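Local atomic coordinates of CD8 alpha antigen (PDB entry 5EDX), a protein that forms a homodimer on the T-cell surface and probably serves as a co-receptor that binds class I MHC molecules. Residues S32-Y37 with L49-K54; K19-V24 with N74-L79; Y67-K72 with I80-R85. All blocks are in the same frame, centred on the assembly; numbering follows the deposited sequence.

The three contacts sample both sheets of one immunoglobulin V-set sandwich. Interaction 1 is a buried hairpin pairing in the sheet that also carries the dimer face; interactions 2 and 3 lie in the opposing four-stranded sheet and share strand 76-81, which pairs with 18-24 on one flank and with 68-73 on the other. Apolar side chains from all three meet in the core: Cys-33 packs on Cys-22 and Phe-77, and Ile-68 on Leu-79, while the Met-50 sulfur lies against the backbone of Gly-70. On the outer face of the four-stranded sheet the chemistry turns polar. There Lys-19 of interaction 2 is hydrogen-bonded to Tyr-71 of interaction 3, whereas the second subunit touches interaction 1 alone.

Interaction 1 of 3, residues S32-Y37 with L49-K54; sequences SCSWLY and LMYLSK
Trp-35 and Leu-52 meet on the inner face of this antiparallel pair, where Leu-52 CD1 lies in the indole plane, 3.7 Å from Trp-35 CD1 at the ring edge. Met-50 runs alongside the indole and points the same way, its CG 4.1 Å from Trp-35 CD1. Its sulfur makes an oblique Met-aromatic contact. Four backbone hydrogen bonds set the spacing: Cys-33 and Leu-52 exchange two, Trp-35 N gives one to Met-50 O, and Leu-49 N gives one to Trp-35 O (2.9 Å). Leu-49 and Met-50 thus both face Trp-35, a classic beta bulge. The strands form the C-C' hairpin of the V-set fold, and Trp-35 is its core tryptophan, packed on Cys-22 and Cys-94 of the disulfide. Past the bulge, Leu-49 CD1 touches Tyr-37 CB at 4.0 Å. The other face is more polar: CG of Tyr-51 stands anti to the backbone N (chi1 167°), and the ring extends along the strand so that its edge passes Ser-34 OG and its hydroxyl comes 3.4 Å from Ser-32 CB. A water joins Ser-32 OG to Tyr-51 OH. On this side Ser-100 and Leu-102 of the second subunit pack against Tyr-51 and Ser-34, respectively.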
loop_
_atom_site.group_PDB
_atom_site.type_symbol
_atom_site.label_atom_id
_atom_site.label_comp_id
_atom_site.label_asym_id
_atom_site.label_seq_id
_atom_site.Cartn_x
_atom_site.Cartn_y
_atom_site.Cartn_z
ATOM N N SER A 32 10.557 -11.257 4.545
ATOM C CA SER A 32 9.792 -10.506 5.522
ATOM C C SER A 32 8.469 -10.146 4.896
ATOM O O SER A 32 8.302 -10.232 3.681
ATOM C CB SER A 32 10.546 -9.238 5.918
ATOM O OG SER A 32 10.617 -8.340 4.821
ATOM N N CYS A 33 7.523 -9.738 5.727
ATOM C CA CYS A 33 6.206 -9.389 5.243
ATOM C C CYS A 33 5.576 -8.363 6.177
ATOM O O CYS A 33 5.729 -8.446 7.393
ATOM C CB CYS A 33 5.342 -10.646 5.182
ATOM S SG CYS A 33 3.813 -10.455 4.261
ATOM N N SER A 34 4.890 -7.381 5.604
ATOM C CA SER A 34 4.179 -6.395 6.403
ATOM C C SER A 34 2.686 -6.567 6.199
ATOM O O SER A 34 2.226 -6.703 5.072
ATOM C CB SER A 34 4.587 -4.982 5.994
ATOM O OG SER A 34 5.947 -4.746 6.299
ATOM N N TRP A 35 1.934 -6.569 7.291
ATOM C CA TRP A 35 0.480 -6.575 7.204
ATOM C C TRP A 35 -0.032 -5.141 7.101
ATOM O O TRP A 35 0.346 -4.285 7.896
ATOM C CB TRP A 35 -0.130 -7.260 8.427
ATOM C CG TRP A 35 -0.098 -8.756 8.365
ATOM C CD1 TRP A 35 0.761 -9.589 9.026
ATOM C CD2 TRP A 35 -0.959 -9.595 7.591
ATOM N NE1 TRP A 35 0.481 -10.901 8.711
ATOM C CE2 TRP A 35 -0.574 -10.931 7.836
ATOM C CE3 TRP A 35 -2.025 -9.350 6.719
ATOM C CZ2 TRP A 35 -1.217 -12.011 7.240
ATOM C CZ3 TRP A 35 -2.665 -10.421 6.131
ATOM C CH2 TRP A 35 -2.257 -11.738 6.390
ATOM N N LEU A 36 -0.888 -4.903 6.113
ATOM C CA LEU A 36 -1.502 -3.602 5.879
ATOM C C LEU A 36 -3.016 -3.744 5.933
ATOM O O LEU A 36 -3.558 -4.833 5.772
ATOM C CB LEU A 36 -1.094 -3.054 4.511
ATOM C CG LEU A 36 0.408 -2.968 4.239
ATOM C CD1 LEU A 36 0.655 -2.477 2.811
ATOM C CD2 LEU A 36 1.088 -2.053 5.256
ATOM N N TYR A 37 -3.689 -2.627 6.155
ATOM C CA TYR A 37 -5.142 -2.608 6.257
ATOM C C TYR A 37 -5.680 -1.405 5.499
ATOM O O TYR A 37 -5.066 -0.338 5.506
ATOM C CB TYR A 37 -5.540 -2.533 7.730
ATOM C CG TYR A 37 -6.979 -2.143 7.996
ATOM C CD1 TYR A 37 -8.014 -3.061 7.855
ATOM C CD2 TYR A 37 -7.292 -0.861 8.430
ATOM C CE1 TYR A 37 -9.348 -2.692 8.124
ATOM C CE2 TYR A 37 -8.600 -0.488 8.698
ATOM C CZ TYR A 37 -9.622 -1.405 8.548
ATOM O OH TYR A 37 -10.919 -1.017 8.821
ATOM N N LEU A 49 0.194 -2.195 9.896
ATOM C CA LEU A 49 -0.097 -2.910 11.140
ATOM C C LEU A 49 1.167 -3.468 11.794
ATOM O O LEU A 49 1.424 -3.206 12.969
ATOM C CB LEU A 49 -1.112 -4.027 10.908
ATOM C CG LEU A 49 -2.455 -3.611 10.314
ATOM C CD1 LEU A 49 -3.304 -4.850 10.070
ATOM C CD2 LEU A 49 -3.170 -2.622 11.242
ATOM N N MET A 50 1.953 -4.233 11.041
ATOM C CA MET A 50 3.195 -4.788 11.583
ATOM C C MET A 50 4.116 -5.329 10.507
ATOM O O MET A 50 3.688 -5.633 9.392
ATOM C CB MET A 50 2.887 -5.907 12.575
ATOM C CG MET A 50 2.262 -7.125 11.926
ATOM S SD MET A 50 1.587 -8.291 13.128
ATOM C CE MET A 50 0.180 -7.376 13.771
ATOM N N TYR A 51 5.388 -5.447 10.868
ATOM C CA TYR A 51 6.411 -6.010 10.006
ATOM C C TYR A 51 6.862 -7.297 10.680
ATOM O O TYR A 51 7.105 -7.317 11.889
ATOM C CB TYR A 51 7.563 -5.014 9.879
ATOM C CG TYR A 51 8.841 -5.557 9.263
ATOM C CD1 TYR A 51 9.103 -5.404 7.907
ATOM C CD2 TYR A 51 9.804 -6.183 10.049
ATOM C CE1 TYR A 51 10.275 -5.877 7.346
ATOM C CE2 TYR A 51 10.984 -6.664 9.493
ATOM C CZ TYR A 51 11.210 -6.507 8.140
ATOM O OH TYR A 51 12.380 -6.977 7.579
ATOM N N LEU A 52 6.935 -8.380 9.907
ATOM C CA LEU A 52 7.317 -9.683 10.438
ATOM C C LEU A 52 8.509 -10.255 9.680
ATOM O O LEU A 52 8.542 -10.236 8.454
ATOM C CB LEU A 52 6.147 -10.661 10.343
ATOM C CG LEU A 52 4.873 -10.265 11.097
ATOM C CD1 LEU A 52 3.710 -11.140 10.661
ATOM C CD2 LEU A 52 5.084 -10.352 12.611
ATOM N N SER A 53 9.487 -10.759 10.420
ATOM C CA SER A 53 10.635 -11.434 9.820
ATOM C C SER A 53 11.252 -12.332 10.874
ATOM O O SER A 53 10.914 -12.228 12.050
ATOM C CB SER A 53 11.676 -10.424 9.335
ATOM O OG SER A 53 12.373 -9.836 10.425
ATOM N N LYS A 54 12.158 -13.209 10.455
ATOM C CA LYS A 54 12.814 -14.111 11.392
ATOM C C LYS A 54 13.470 -13.350 12.548
ATOM O O LYS A 54 13.345 -13.742 13.708
ATOM C CB LYS A 54 13.858 -14.954 10.651
ATOM C CG LYS A 54 14.668 -15.871 11.552
ATOM C CD LYS A 54 15.654 -16.712 10.736
ATOM C CE LYS A 54 16.558 -17.528 11.651
ATOM N NZ LYS A 54 17.607 -18.279 10.901
HETATM O O HOH W 1 12.784 -6.438 4.352
#

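Interaction 2 of 3, residues K19-V24 with N74-L79; sequences KLRCEV and NDNFYL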
loop_
_atom_site.group_PDB
_atom_site.type_symbol
_atom_site.label_atom_id
_atom_site.label_comp_id
_atom_site.label_asym_id
_atom_site.label_seq_id
_atom_site.Cartn_x
_atom_site.Cartn_y
_atom_site.Cartn_z
ATOM N N LYS A 19 -8.562 -15.465 11.671
ATOM C CA LYS A 19 -7.146 -15.696 11.388
ATOM C C LYS A 19 -6.896 -15.681 9.883
ATOM O O LYS A 19 -7.507 -16.449 9.135
ATOM C CB LYS A 19 -6.688 -17.022 12.000
ATOM C CG LYS A 19 -5.218 -17.355 11.755
ATOM C CD LYS A 19 -4.775 -18.456 12.708
ATOM C CE LYS A 19 -3.288 -18.729 12.593
ATOM N NZ LYS A 19 -2.840 -19.665 13.664
ATOM N N LEU A 20 -6.010 -14.790 9.447
ATOM C CA LEU A 20 -5.689 -14.632 8.033
ATOM C C LEU A 20 -4.275 -15.122 7.754
ATOM O O LEU A 20 -3.416 -15.048 8.626
ATOM C CB LEU A 20 -5.782 -13.160 7.641
ATOM C CG LEU A 20 -7.081 -12.434 7.991
ATOM C CD1 LEU A 20 -6.976 -10.966 7.564
ATOM C CD2 LEU A 20 -8.285 -13.111 7.344
ATOM N N ARG A 21 -4.032 -15.607 6.539
ATOM C CA ARG A 21 -2.713 -16.123 6.179
ATOM C C ARG A 21 -2.246 -15.595 4.827
ATOM O O ARG A 21 -3.020 -15.555 3.865
ATOM C CB ARG A 21 -2.743 -17.654 6.139
ATOM C CG ARG A 21 -1.371 -18.302 5.938
ATOM C CD ARG A 21 -1.500 -19.813 5.753
ATOM N NE ARG A 21 -2.193 -20.127 4.509
ATOM C CZ ARG A 21 -3.435 -20.592 4.433
ATOM N NH1 ARG A 21 -3.977 -20.835 3.247
ATOM N NH2 ARG A 21 -4.132 -20.823 5.540
ATOM N N CYS A 22 -0.986 -15.174 4.759
ATOM C CA CYS A 22 -0.334 -14.981 3.468
ATOM C C CYS A 22 0.982 -15.741 3.462
ATOM O O CYS A 22 1.801 -15.583 4.358
ATOM C CB CYS A 22 -0.142 -13.495 3.112
ATOM S SG CYS A 22 1.051 -12.538 4.087
ATOM N N GLU A 23 1.151 -16.594 2.460
ATOM C CA GLU A 23 2.391 -17.333 2.278
ATOM C C GLU A 23 3.202 -16.625 1.211
ATOM O O GLU A 23 2.693 -16.321 0.135
ATOM C CB GLU A 23 2.116 -18.788 1.863
ATOM C CG GLU A 23 3.394 -19.621 1.678
ATOM C CD GLU A 23 3.133 -21.054 1.220
ATOM O OE1 GLU A 23 4.104 -21.837 1.154
ATOM O OE2 GLU A 23 1.976 -21.404 0.918
ATOM N N VAL A 24 4.458 -16.328 1.520
ATOM C CA VAL A 24 5.367 -15.794 0.522
ATOM C C VAL A 24 6.136 -16.972 -0.054
ATOM O O VAL A 24 6.949 -17.583 0.638
ATOM C CB VAL A 24 6.346 -14.781 1.130
ATOM C CG1 VAL A 24 7.362 -14.320 0.080
ATOM C CG2 VAL A 24 5.585 -13.598 1.709
ATOM N N ASN A 74 7.752 -20.460 9.387
ATOM C CA ASN A 74 8.281 -20.840 8.083
ATOM C C ASN A 74 8.007 -19.723 7.084
ATOM O O ASN A 74 8.317 -18.564 7.354
ATOM C CB ASN A 74 7.669 -22.162 7.618
ATOM C CG ASN A 74 7.980 -23.307 8.567
ATOM O OD1 ASN A 74 9.138 -23.553 8.893
ATOM N ND2 ASN A 74 6.945 -24.003 9.021
ATOM N N ASP A 75 7.405 -20.063 5.946
ATOM C CA ASP A 75 7.128 -19.064 4.914
ATOM C C ASP A 75 5.703 -18.522 5.004
ATOM O O ASP A 75 5.243 -17.818 4.106
ATOM C CB ASP A 75 7.389 -19.629 3.513
ATOM C CG ASP A 75 6.461 -20.776 3.155
ATOM O OD1 ASP A 75 6.381 -21.123 1.958
ATOM O OD2 ASP A 75 5.812 -21.340 4.062
ATOM N N ASN A 76 5.012 -18.852 6.088
ATOM C CA ASN A 76 3.651 -18.362 6.308
ATOM C C ASN A 76 3.599 -17.201 7.291
ATOM O O ASN A 76 4.224 -17.243 8.346
ATOM C CB ASN A 76 2.764 -19.485 6.829
ATOM C CG ASN A 76 2.599 -20.600 5.831
ATOM O OD1 ASN A 76 2.090 -20.388 4.732
ATOM N ND2 ASN A 76 3.025 -21.802 6.207
ATOM N N PHE A 77 2.831 -16.174 6.938
ATOM C CA PHE A 77 2.602 -15.040 7.821
ATOM C C PHE A 77 1.124 -14.993 8.196
ATOM O O PHE A 77 0.256 -15.217 7.357
ATOM C CB PHE A 77 3.037 -13.740 7.139
ATOM C CG PHE A 77 4.498 -13.705 6.788
ATOM C CD1 PHE A 77 4.952 -14.241 5.591
ATOM C CD2 PHE A 77 5.421 -13.163 7.670
ATOM C CE1 PHE A 77 6.307 -14.223 5.274
ATOM C CE2 PHE A 77 6.763 -13.130 7.365
ATOM C CZ PHE A 77 7.215 -13.664 6.163
ATOM N N TYR A 78 0.841 -14.718 9.463
ATOM C CA TYR A 78 -0.527 -14.747 9.950
ATOM C C TYR A 78 -0.896 -13.444 10.627
ATOM O O TYR A 78 -0.049 -12.793 11.237
ATOM C CB TYR A 78 -0.712 -15.889 10.949
ATOM C CG TYR A 78 -0.487 -17.255 10.353
ATOM C CD1 TYR A 78 -1.533 -17.962 9.780
ATOM C CD2 TYR A 78 0.773 -17.834 10.361
ATOM C CE1 TYR A 78 -1.329 -19.224 9.227
ATOM C CE2 TYR A 78 0.987 -19.096 9.813
ATOM C CZ TYR A 78 -0.069 -19.781 9.251
ATOM O OH TYR A 78 0.144 -21.031 8.702
ATOM N N LEU A 79 -2.171 -13.083 10.516
ATOM C CA LEU A 79 -2.735 -11.967 11.268
ATOM C C LEU A 79 -3.944 -12.506 12.007
ATOM O O LEU A 79 -4.762 -13.220 11.431
ATOM C CB LEU A 79 -3.179 -10.852 10.324
ATOM C CG LEU A 79 -3.589 -9.547 11.006
ATOM C CD1 LEU A 79 -2.363 -8.812 11.518
ATOM C CD2 LEU A 79 -4.377 -8.662 10.055
HETATM O O HOH W 2 -2.631 -22.408 8.098
HETATM O O HOH W 3 0.559 -22.459 3.899
#
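This is an antiparallel pairing of strands B and E, 18-24 and 76-81, in the four-stranded sheet of the V-set sandwich, with an apolar inner face and a polar and charged outer one. Five backbone hydrogen bonds join the segments, from Leu-20 N to Leu-79 O (2.8 Å, nearly straight at 175°) to Val-24 N with Asp-75 O. Inside, Cys-22, disulfide-bonded to Cys-94 of the other sheet, sets its sulfur 3.8 Å from Phe-77 CB, while Val-24 CG2 approaches Phe-77 CE1 obliquely at 3.7 Å. Outside, Tyr-78 meets two long basic side chains. Lys-19, extended throughout, crosses it with CE 3.4 Å from Tyr-78 CD1 and carries NZ over the ring face, 4.8 Å from the centroid, a cation-pi contact; that amine is also hydrogen-bonded to Tyr-71. Arg-21, its CG anti to the backbone N (chi1 -173°), runs beside the ring with CG 3.4 Å from Tyr-78 CE1. Asn-76 OD1 takes a hydrogen bond from a water. At the turn, the side chains of Glu-23 and Asp-75 cross, their carboxylate planes 79° apart, with Glu-23 OE1 2.5 Å from Asp-75 OD1. Oxygens this close suggest that one carboxyl group probably keeps its proton, its pKa raised by the neighbouring acid.

Interaction 3 of 3, residues Y67-K72 with I80-R85; sequences YISGYK and ILHRFR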
loop_
_atom_site.group_PDB
_atom_site.type_symbol
_atom_site.label_atom_id
_atom_site.label_comp_id
_atom_site.label_asym_id
_atom_site.label_seq_id
_atom_site.Cartn_x
_atom_site.Cartn_y
_atom_site.Cartn_z
ATOM N N TYR A 67 -6.017 -6.970 20.446
ATOM C CA TYR A 67 -7.040 -7.210 19.434
ATOM C C TYR A 67 -6.467 -7.651 18.091
ATOM O O TYR A 67 -7.116 -8.379 17.354
ATOM C CB TYR A 67 -7.884 -5.956 19.221
ATOM C CG TYR A 67 -8.783 -5.659 20.392
ATOM C CD1 TYR A 67 -10.009 -6.300 20.522
ATOM C CD2 TYR A 67 -8.404 -4.752 21.371
ATOM C CE1 TYR A 67 -10.842 -6.038 21.600
ATOM C CE2 TYR A 67 -9.230 -4.486 22.454
ATOM C CZ TYR A 67 -10.443 -5.130 22.559
ATOM O OH TYR A 67 -11.265 -4.870 23.634
ATOM N N ILE A 68 -5.272 -7.172 17.762
ATOM C CA ILE A 68 -4.644 -7.512 16.485
ATOM C C ILE A 68 -3.199 -7.925 16.708
ATOM O O ILE A 68 -2.387 -7.126 17.164
ATOM C CB ILE A 68 -4.654 -6.322 15.505
ATOM C CG1 ILE A 68 -6.091 -5.882 15.217
ATOM C CG2 ILE A 68 -3.904 -6.691 14.213
ATOM C CD1 ILE A 68 -6.205 -4.741 14.229
ATOM N N SER A 69 -2.880 -9.178 16.400
ATOM C CA SER A 69 -1.492 -9.625 16.488
ATOM C C SER A 69 -1.138 -10.429 15.243
ATOM O O SER A 69 -1.995 -10.684 14.396
ATOM C CB SER A 69 -1.265 -10.458 17.751
ATOM O OG SER A 69 -1.921 -11.711 17.662
ATOM N N GLY A 70 0.122 -10.820 15.121
ATOM C CA GLY A 70 0.521 -11.619 13.981
ATOM C C GLY A 70 1.829 -12.327 14.232
ATOM O O GLY A 70 2.528 -12.018 15.199
ATOM N N TYR A 71 2.163 -13.276 13.365
ATOM C CA TYR A 71 3.396 -14.035 13.538
ATOM C C TYR A 71 3.860 -14.678 12.243
ATOM O O TYR A 71 3.099 -14.803 11.287
ATOM C CB TYR A 71 3.232 -15.094 14.637
ATOM C CG TYR A 71 2.328 -16.263 14.298
ATOM C CD1 TYR A 71 2.838 -17.406 13.685
ATOM C CD2 TYR A 71 0.972 -16.238 14.612
ATOM C CE1 TYR A 71 2.026 -18.483 13.387
ATOM C CE2 TYR A 71 0.144 -17.321 14.315
ATOM C CZ TYR A 71 0.686 -18.441 13.704
ATOM O OH TYR A 71 -0.109 -19.526 13.403
ATOM N N LYS A 72 5.124 -15.074 12.232
ATOM C CA LYS A 72 5.706 -15.799 11.113
ATOM C C LYS A 72 6.004 -17.226 11.547
ATOM O O LYS A 72 6.536 -17.450 12.637
ATOM C CB LYS A 72 6.999 -15.104 10.676
ATOM C CG LYS A 72 7.793 -15.827 9.580
ATOM C CD LYS A 72 9.128 -15.118 9.333
ATOM C CE LYS A 72 9.848 -15.673 8.102
ATOM N NZ LYS A 72 10.298 -17.076 8.316
ATOM N N ILE A 80 -4.059 -12.172 13.287
ATOM C CA ILE A 80 -5.184 -12.648 14.070
ATOM C C ILE A 80 -5.979 -11.467 14.600
ATOM O O ILE A 80 -5.441 -10.618 15.299
ATOM C CB ILE A 80 -4.729 -13.518 15.251
ATOM C CG1 ILE A 80 -4.040 -14.795 14.750
ATOM C CG2 ILE A 80 -5.926 -13.878 16.123
ATOM C CD1 ILE A 80 -2.566 -14.634 14.508
ATOM N N LEU A 81 -7.253 -11.404 14.236
ATOM C CA LEU A 81 -8.165 -10.428 14.814
ATOM C C LEU A 81 -8.852 -11.172 15.956
ATOM O O LEU A 81 -9.734 -12.000 15.729
ATOM C CB LEU A 81 -9.179 -9.964 13.771
ATOM C CG LEU A 81 -8.618 -9.552 12.403
ATOM C CD1 LEU A 81 -9.750 -9.213 11.443
ATOM C CD2 LEU A 81 -7.645 -8.384 12.526
ATOM N N HIS A 82 -8.416 -10.896 17.180
ATOM C CA HIS A 82 -8.771 -11.730 18.330
ATOM C C HIS A 82 -10.215 -11.644 18.788
ATOM O O HIS A 82 -10.782 -12.634 19.260
ATOM C CB HIS A 82 -7.845 -11.416 19.503
ATOM C CG HIS A 82 -6.472 -11.988 19.345
ATOM N ND1 HIS A 82 -5.407 -11.249 18.885
ATOM C CD2 HIS A 82 -6.000 -13.236 19.568
ATOM C CE1 HIS A 82 -4.328 -12.016 18.840
ATOM N NE2 HIS A 82 -4.665 -13.227 19.247
ATOM N N ARG A 83 -10.797 -10.458 18.670
ATOM C CA ARG A 83 -12.116 -10.197 19.217
ATOM C C ARG A 83 -12.759 -9.174 18.296
ATOM O O ARG A 83 -12.782 -7.977 18.587
ATOM C CB ARG A 83 -11.975 -9.638 20.639
ATOM C CG ARG A 83 -13.041 -10.095 21.619
ATOM C CD ARG A 83 -12.658 -9.730 23.053
ATOM N NE ARG A 83 -12.084 -10.857 23.786
ATOM C CZ ARG A 83 -11.540 -10.763 24.996
ATOM N NH1 ARG A 83 -11.478 -9.589 25.612
ATOM N NH2 ARG A 83 -11.049 -11.840 25.592
ATOM N N PHE A 84 -13.274 -9.666 17.175
ATOM C CA PHE A 84 -13.603 -8.833 16.021
ATOM C C PHE A 84 -14.463 -7.627 16.386
ATOM O O PHE A 84 -15.556 -7.768 16.941
ATOM C CB PHE A 84 -14.268 -9.691 14.935
ATOM C CG PHE A 84 -14.427 -8.991 13.613
ATOM C CD1 PHE A 84 -13.323 -8.709 12.827
ATOM C CD2 PHE A 84 -15.683 -8.646 13.141
ATOM C CE1 PHE A 84 -13.463 -8.075 11.612
ATOM C CE2 PHE A 84 -15.831 -8.011 11.916
ATOM C CZ PHE A 84 -14.720 -7.721 11.155
ATOM N N ARG A 85 -13.954 -6.441 16.077
ATOM C CA ARG A 85 -14.670 -5.201 16.348
ATOM C C ARG A 85 -15.360 -4.701 15.080
ATOM O O ARG A 85 -14.965 -5.043 13.961
ATOM C CB ARG A 85 -13.696 -4.151 16.890
ATOM C CG ARG A 85 -13.000 -4.579 18.187
ATOM C CD ARG A 85 -11.764 -3.726 18.505
ATOM N NE ARG A 85 -10.698 -3.911 17.524
ATOM C CZ ARG A 85 -9.508 -3.319 17.580
ATOM N NH1 ARG A 85 -9.209 -2.502 18.581
ATOM N NH2 ARG A 85 -8.611 -3.542 16.633
HETATM O O HOH W 4 -9.942 -8.040 16.787
HETATM O O HOH W 5 -12.671 -6.921 25.104
#
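Tyr-67 and Arg-85 form a flat stack where the D-E hairpin of the immunoglobulin V-set fold, strands 68-73 and 76-81, opens into the loop after strand 76-81. The guanidinium lies on the tyrosine with the planes 5° apart and the centres separated by 4.4 Å. It is displaced toward the root of the ring: Tyr-67 CB sits over the middle of the guanidinium, 3.5 Å from Arg-85 CZ, while Arg-85 CD rests on the ring face toward its rim. The two side chains cross at about a right angle, and the arginine chain is bent at chi3 (-66°). Beyond the stack, Ile-68 CD1 meets the guanidinium edge at Arg-85 NH2 (3.6 Å), and the same nitrogen forms a salt bridge with Asp-88, which probably fixes the group's rotation. Arg-83 CB approaches the Tyr-67 ring at 3.9 Å from CD1.

Ile-80 fills the other end of the contact. Its backbone exchanges two hydrogen bonds with Ser-69, and its CD1 touches CE2 of Tyr-71 at 3.8 Å; Tyr-71 in turn stacks on Tyr-78. On the inward side Ile-68 and Leu-81 run together, CG1 to CD2. Where the strands part, Tyr-67 O accepts a hydrogen bond from His-82 N at 2.8 Å and another from a water, which accepts one from Arg-83 N; a second water links Tyr-67 OH to Arg-83 NH1.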